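Side-chain contacts in lysine-sensitive aspartokinase 3 (Escherichia coli, PDB 2J0W), which catalyses the ATP-dependent phosphorylation of L-aspartate to 4-phospho-L-aspartate, the first step of lysine biosynthesis, and is feedback-inhibited by lysine: residues Leu110-Val115 / Asp150-Ala155; Gln182-Ser187 / Thr193-Arg198. All coordinates share one frame; numbering follows the deposited sequence.

Overall arrangement
Following the chain from the N terminus, contact 1 opens on helix 108-131, whose early turns supply Leu110-Val115. It closes a long excursion through the rest of that helix and strand 137-139, bringing the loop Asp150-Ala155 back against the helix. The chain then runs through helix 159-176 and strand 178-182 into contact 2, a short hairpin between Gln182-Ser187 and Thr193-Arg198. The two closures follow one another without nesting or crossing, yet their centres lie only 7 Å apart: Asp112 OD1 and Thr195 OG1 are 2.6 Å apart, a probable hydrogen bond. Together they join helix, loop and hairpin within the amino acid kinase domain, beside the aspartate site.

Contact 1: Leu110-Val115 / Asp150-Ala155; sequences LTDELV and DRFGRA
Asp112 reaches from helix 108-131 to the backbone of the loop at Phe152 and Gly153, and a hydrogen bond to Gly153 N carries the polar part of the contact. Gly153 N donates to Asp112 OD2 over 3.0 Å, with an angle of 161° at the hydrogen. The N-H meets the oxygen on its syn side but stands 34° out of the carboxylate plane. The other oxygen, OD1, is hydrogen-bonded to Thr195 OG1 of the neighbouring hairpin, so the carboxylate is held at both oxygens within a buried setting.

Packing against Phe152 adds to this bond. Asp112 OD2 lies 3.6 Å from Phe152 CA and also comes to the edge of the Phe152 ring, near its plane, 3.7 Å from CD2. Asp112 CB also approaches the CD2 edge, 4.1 Å from that atom. With CG anti to its own carbonyl carbon (chi1 -60°), Phe152 turns this edge to the aspartate, and the ring also packs on Thr194. Replacing Asp112 by an alanine would probably leave Gly153 N and Thr195 OG1 without their shared acceptor group and weaken the hold of the helix on both loop and hairpin.

Backbone shape presents the donor. Arg151 to Arg154 form a type II beta turn, with Gly153 at its third position in a conformation where a side chain would press on the preceding carbonyl oxygen. The contact is thus a type II turn bound through its glycine N-H by a helix aspartate, within the amino acid kinase domain, with the Asp112 side chain about 10 Å from the bound aspartate.

Contact 2: Gln182-Ser187 / Thr193-Arg198; sequences QGFIGS and TTTLGR. With ASP (aspartic acid), chain B.
Strands 185-187 and 193-195 pair as an antiparallel beta hairpin, their axes 4.2 Å apart at closest approach, with 141° between their N-to-C directions. Gly186 and Thr194 are the hydrogen-bonded pair, joined in both directions: Gly186 N to Thr194 O and Thr194 N to Gly186 O, each 2.8 Å. Non-hydrogen-bonded pairs flank them, Ile185 with Thr195 and Ser187 with Thr193. Beyond the strands, Leu196 N adds a 2.7 Å bond to Phe184 O.

The Phe184 ring lies between hairpin and substrate. Thr195 CB makes a CH-pi contact with one face, offset toward the rim and 3.8 Å from the ring centroid. The opposite face carries the bound aspartate, whose CA sits over the ring centre, while Gly197 O approaches the edge near CE1. The ring reaches this place with CG anti to the backbone N (chi1 177°), alongside Thr195. Thr195 OG1 is engaged by Asp112, as in contact 1.

Arg198 completes this side of the pocket, bending at chi2 and chi3 to bring its guanidinium to the substrate's alpha-carboxylate. Asn46 OD1 is a further partner of NH2; Thr45, Glu119, Gly199 and Ser201 supply other hydrogen bonds to the substrate. The aspartate OXT lies at the guanidinium edge, in its plane, where NE donates over 2.8 Å at 166° and NH2 adds a more bent bond of 3.3 Å.

Contact 1: Leu110-Val115 / Asp150-Ala155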
loop_
_atom_site.group_PDB
_atom_site.type_symbol
_atom_site.label_atom_id
_atom_site.label_comp_id
_atom_site.label_asym_id
_atom_site.label_seq_id
_atom_site.Cartn_x
_atom_site.Cartn_y
_atom_site.Cartn_z
ATOM N N LEU A 110 7.787 -13.856 33.052
ATOM C CA LEU A 110 8.912 -14.222 33.903
ATOM C C LEU A 110 10.130 -13.458 33.391
ATOM O O LEU A 110 10.938 -12.949 34.173
ATOM C CB LEU A 110 9.161 -15.731 33.833
ATOM C CG LEU A 110 10.374 -16.261 34.604
ATOM C CD1 LEU A 110 10.258 -15.896 36.076
ATOM C CD2 LEU A 110 10.468 -17.764 34.438
ATOM N N THR A 111 10.241 -13.367 32.070
ATOM C CA THR A 111 11.341 -12.662 31.424
ATOM C C THR A 111 11.371 -11.166 31.807
ATOM O O THR A 111 12.423 -10.627 32.175
ATOM C CB THR A 111 11.227 -12.816 29.906
ATOM O OG1 THR A 111 11.603 -14.151 29.532
ATOM C CG2 THR A 111 12.123 -11.803 29.196
ATOM N N ASP A 112 10.216 -10.503 31.738
ATOM C CA ASP A 112 10.137 -9.091 32.097
ATOM C C ASP A 112 10.565 -8.913 33.549
ATOM O O ASP A 112 11.266 -7.958 33.887
ATOM C CB ASP A 112 8.706 -8.554 31.916
ATOM C CG ASP A 112 8.474 -7.929 30.541
ATOM O OD1 ASP A 112 9.288 -8.163 29.626
ATOM O OD2 ASP A 112 7.466 -7.208 30.369
ATOM N N GLU A 113 10.145 -9.842 34.406
ATOM C CA GLU A 113 10.471 -9.766 35.829
ATOM C C GLU A 113 11.945 -10.001 36.112
ATOM O O GLU A 113 12.536 -9.362 36.977
ATOM C CB GLU A 113 9.653 -10.779 36.617
ATOM C CG GLU A 113 10.097 -10.901 38.075
ATOM C CD GLU A 113 10.040 -9.588 38.837
ATOM O OE1 GLU A 113 9.002 -8.895 38.768
ATOM O OE2 GLU A 113 11.030 -9.256 39.520
ATOM N N LEU A 114 12.540 -10.937 35.389
ATOM C CA LEU A 114 13.942 -11.228 35.594
ATOM C C LEU A 114 14.768 -10.139 34.926
ATOM O O LEU A 114 15.725 -9.632 35.504
ATOM C CB LEU A 114 14.270 -12.591 34.991
ATOM C CG LEU A 114 15.621 -13.196 35.343
ATOM C CD1 LEU A 114 15.659 -14.620 34.832
ATOM C CD2 LEU A 114 16.730 -12.381 34.734
ATOM N N VAL A 115 14.403 -9.764 33.706
ATOM C CA VAL A 115 15.193 -8.750 33.027
ATOM C C VAL A 115 15.119 -7.397 33.702
ATOM O O VAL A 115 16.034 -6.602 33.591
ATOM C CB VAL A 115 14.793 -8.591 31.550
ATOM C CG1 VAL A 115 15.389 -7.309 31.003
ATOM C CG2 VAL A 115 15.304 -9.784 30.727
ATOM N N ASP A 150 -0.915 -5.274 30.283
ATOM C CA ASP A 150 -0.352 -6.579 30.613
ATOM C C ASP A 150 0.357 -7.259 29.445
ATOM O O ASP A 150 0.618 -8.468 29.494
ATOM C CB ASP A 150 -1.456 -7.495 31.147
ATOM C CG ASP A 150 -2.558 -7.741 30.130
ATOM O OD1 ASP A 150 -3.682 -8.099 30.553
ATOM O OD2 ASP A 150 -2.306 -7.589 28.911
ATOM N N ARG A 151 0.659 -6.492 28.398
ATOM C CA ARG A 151 1.354 -7.036 27.231
ATOM C C ARG A 151 2.848 -7.157 27.553
ATOM O O ARG A 151 3.619 -6.243 27.254
ATOM C CB ARG A 151 1.173 -6.114 26.019
ATOM C CG ARG A 151 1.814 -6.679 24.764
ATOM C CD ARG A 151 1.513 -5.860 23.540
ATOM N NE ARG A 151 1.951 -6.537 22.320
ATOM C CZ ARG A 151 1.580 -7.765 21.962
ATOM N NH1 ARG A 151 0.763 -8.474 22.730
ATOM N NH2 ARG A 151 2.013 -8.282 20.819
ATOM N N PHE A 152 3.262 -8.274 28.153
ATOM C CA PHE A 152 4.665 -8.442 28.534
ATOM C C PHE A 152 5.641 -8.536 27.360
ATOM O O PHE A 152 5.331 -9.125 26.328
ATOM C CB PHE A 152 4.831 -9.664 29.440
ATOM C CG PHE A 152 4.051 -9.582 30.723
ATOM C CD1 PHE A 152 2.758 -10.102 30.808
ATOM C CD2 PHE A 152 4.610 -8.985 31.852
ATOM C CE1 PHE A 152 2.033 -10.030 32.004
ATOM C CE2 PHE A 152 3.900 -8.905 33.055
ATOM C CZ PHE A 152 2.603 -9.428 33.138
ATOM N N GLY A 153 6.826 -7.947 27.533
ATOM C CA GLY A 153 7.827 -7.958 26.480
ATOM C C GLY A 153 7.879 -6.620 25.764
ATOM O O GLY A 153 8.927 -6.202 25.264
ATOM N N ARG A 154 6.729 -5.957 25.707
ATOM C CA ARG A 154 6.619 -4.654 25.078
ATOM C C ARG A 154 5.321 -4.022 25.546
ATOM O O ARG A 154 4.427 -3.740 24.752
ATOM C CB ARG A 154 6.659 -4.787 23.554
ATOM C CG ARG A 154 5.658 -5.753 22.994
ATOM C CD ARG A 154 5.978 -6.040 21.539
ATOM N NE ARG A 154 4.811 -6.510 20.797
ATOM C CZ ARG A 154 4.847 -6.920 19.534
ATOM N NH1 ARG A 154 5.998 -6.927 18.865
ATOM N NH2 ARG A 154 3.726 -7.309 18.935
ATOM N N ALA A 155 5.235 -3.825 26.857
ATOM C CA ALA A 155 4.064 -3.242 27.491
ATOM C C ALA A 155 3.833 -1.830 26.985
ATOM O O ALA A 155 4.767 -1.129 26.634
ATOM C CB ALA A 155 4.242 -3.228 29.005
#

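Contact 2: Gln182-Ser187 / Thr193-Arg198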
loop_
_atom_site.group_PDB
_atom_site.type_symbol
_atom_site.label_atom_id
_atom_site.label_comp_id
_atom_site.label_asym_id
_atom_site.label_seq_id
_atom_site.Cartn_x
_atom_site.Cartn_y
_atom_site.Cartn_z
ATOM N N GLN A 182 14.745 4.018 37.019
ATOM C CA GLN A 182 15.035 3.172 35.858
ATOM C C GLN A 182 14.096 3.231 34.663
ATOM O O GLN A 182 12.878 3.280 34.808
ATOM C CB GLN A 182 15.156 1.717 36.322
ATOM C CG GLN A 182 14.076 1.270 37.291
ATOM C CD GLN A 182 14.196 1.900 38.665
ATOM O OE1 GLN A 182 13.190 2.123 39.342
ATOM N NE2 GLN A 182 15.424 2.180 39.091
ATOM N N GLY A 183 14.662 3.221 33.467
ATOM C CA GLY A 183 13.818 3.236 32.288
ATOM C C GLY A 183 13.573 1.794 31.881
ATOM O O GLY A 183 14.059 0.881 32.554
ATOM N N PHE A 184 12.812 1.589 30.805
ATOM C CA PHE A 184 12.533 0.252 30.276
ATOM C C PHE A 184 11.505 -0.609 31.031
ATOM O O PHE A 184 10.845 -1.463 30.419
ATOM C CB PHE A 184 13.856 -0.509 30.161
ATOM C CG PHE A 184 13.723 -1.923 29.690
ATOM C CD1 PHE A 184 13.113 -2.211 28.471
ATOM C CD2 PHE A 184 14.324 -2.963 30.401
ATOM C CE1 PHE A 184 13.119 -3.517 27.950
ATOM C CE2 PHE A 184 14.339 -4.284 29.892
ATOM C CZ PHE A 184 13.738 -4.558 28.661
ATOM N N ILE A 185 11.361 -0.395 32.338
ATOM C CA ILE A 185 10.424 -1.195 33.118
ATOM C C ILE A 185 9.175 -0.489 33.635
ATOM O O ILE A 185 9.124 0.740 33.738
ATOM C CB ILE A 185 11.104 -1.838 34.335
ATOM C CG1 ILE A 185 11.496 -0.761 35.349
ATOM C CG2 ILE A 185 12.334 -2.601 33.889
ATOM C CD1 ILE A 185 12.099 -1.326 36.626
ATOM N N GLY A 186 8.172 -1.299 33.963
ATOM C CA GLY A 186 6.926 -0.779 34.485
ATOM C C GLY A 186 6.217 -1.862 35.270
ATOM O O GLY A 186 6.786 -2.926 35.503
ATOM N N SER A 187 4.983 -1.593 35.686
ATOM C CA SER A 187 4.195 -2.571 36.425
ATOM C C SER A 187 2.790 -2.530 35.882
ATOM O O SER A 187 2.255 -1.465 35.596
ATOM C CB SER A 187 4.186 -2.260 37.927
ATOM O OG SER A 187 3.650 -0.974 38.182
ATOM N N THR A 193 5.619 -7.133 37.100
ATOM C CA THR A 193 6.564 -6.277 36.393
ATOM C C THR A 193 6.501 -6.447 34.883
ATOM O O THR A 193 6.359 -7.560 34.375
ATOM C CB THR A 193 8.018 -6.543 36.837
ATOM O OG1 THR A 193 8.104 -6.499 38.268
ATOM C CG2 THR A 193 8.946 -5.464 36.274
ATOM N N THR A 194 6.610 -5.327 34.169
ATOM C CA THR A 194 6.592 -5.324 32.705
ATOM C C THR A 194 7.784 -4.547 32.183
ATOM O O THR A 194 8.459 -3.850 32.943
ATOM C CB THR A 194 5.349 -4.620 32.173
ATOM O OG1 THR A 194 5.308 -3.287 32.710
ATOM C CG2 THR A 194 4.084 -5.390 32.567
ATOM N N THR A 195 8.048 -4.668 30.887
ATOM C CA THR A 195 9.128 -3.904 30.261
ATOM C C THR A 195 8.520 -3.288 29.005
ATOM O O THR A 195 7.547 -3.825 28.469
ATOM C CB THR A 195 10.322 -4.783 29.870
ATOM O OG1 THR A 195 9.920 -5.762 28.894
ATOM C CG2 THR A 195 10.873 -5.471 31.096
ATOM N N LEU A 196 9.070 -2.168 28.543
ATOM C CA LEU A 196 8.537 -1.481 27.360
ATOM C C LEU A 196 9.099 -1.993 26.028
ATOM O O LEU A 196 8.682 -1.538 24.963
ATOM C CB LEU A 196 8.805 0.021 27.478
ATOM C CG LEU A 196 8.314 0.620 28.799
ATOM C CD1 LEU A 196 9.085 1.895 29.121
ATOM C CD2 LEU A 196 6.801 0.873 28.727
ATOM N N GLY A 197 10.026 -2.946 26.076
ATOM C CA GLY A 197 10.599 -3.448 24.838
ATOM C C GLY A 197 12.015 -2.920 24.693
ATOM O O GLY A 197 12.319 -1.834 25.196
ATOM N N ARG A 198 12.881 -3.677 24.016
ATOM C CA ARG A 198 14.274 -3.280 23.844
ATOM C C ARG A 198 14.421 -1.792 23.520
ATOM O O ARG A 198 13.638 -1.240 22.741
ATOM C CB ARG A 198 14.926 -4.106 22.736
ATOM C CG ARG A 198 14.869 -5.615 22.955
ATOM C CD ARG A 198 15.281 -6.006 24.372
ATOM N NE ARG A 198 16.647 -5.604 24.703
ATOM C CZ ARG A 198 17.715 -6.395 24.609
ATOM N NH1 ARG A 198 17.580 -7.650 24.192
ATOM N NH2 ARG A 198 18.920 -5.931 24.936
HETATM N N ASP B . 18.041 -2.154 29.126
HETATM C CA ASP B . 17.143 -2.372 27.994
HETATM C C ASP B . 17.992 -3.005 26.869
HETATM O O ASP B . 19.161 -3.371 27.143
HETATM C CB ASP B . 16.476 -1.021 27.589
HETATM C CG ASP B . 17.396 0.064 26.986
HETATM O OD1 ASP B . 18.630 -0.202 26.844
HETATM O OD2 ASP B . 16.888 1.195 26.650
HETATM O OXT ASP B . 17.483 -3.095 25.699
#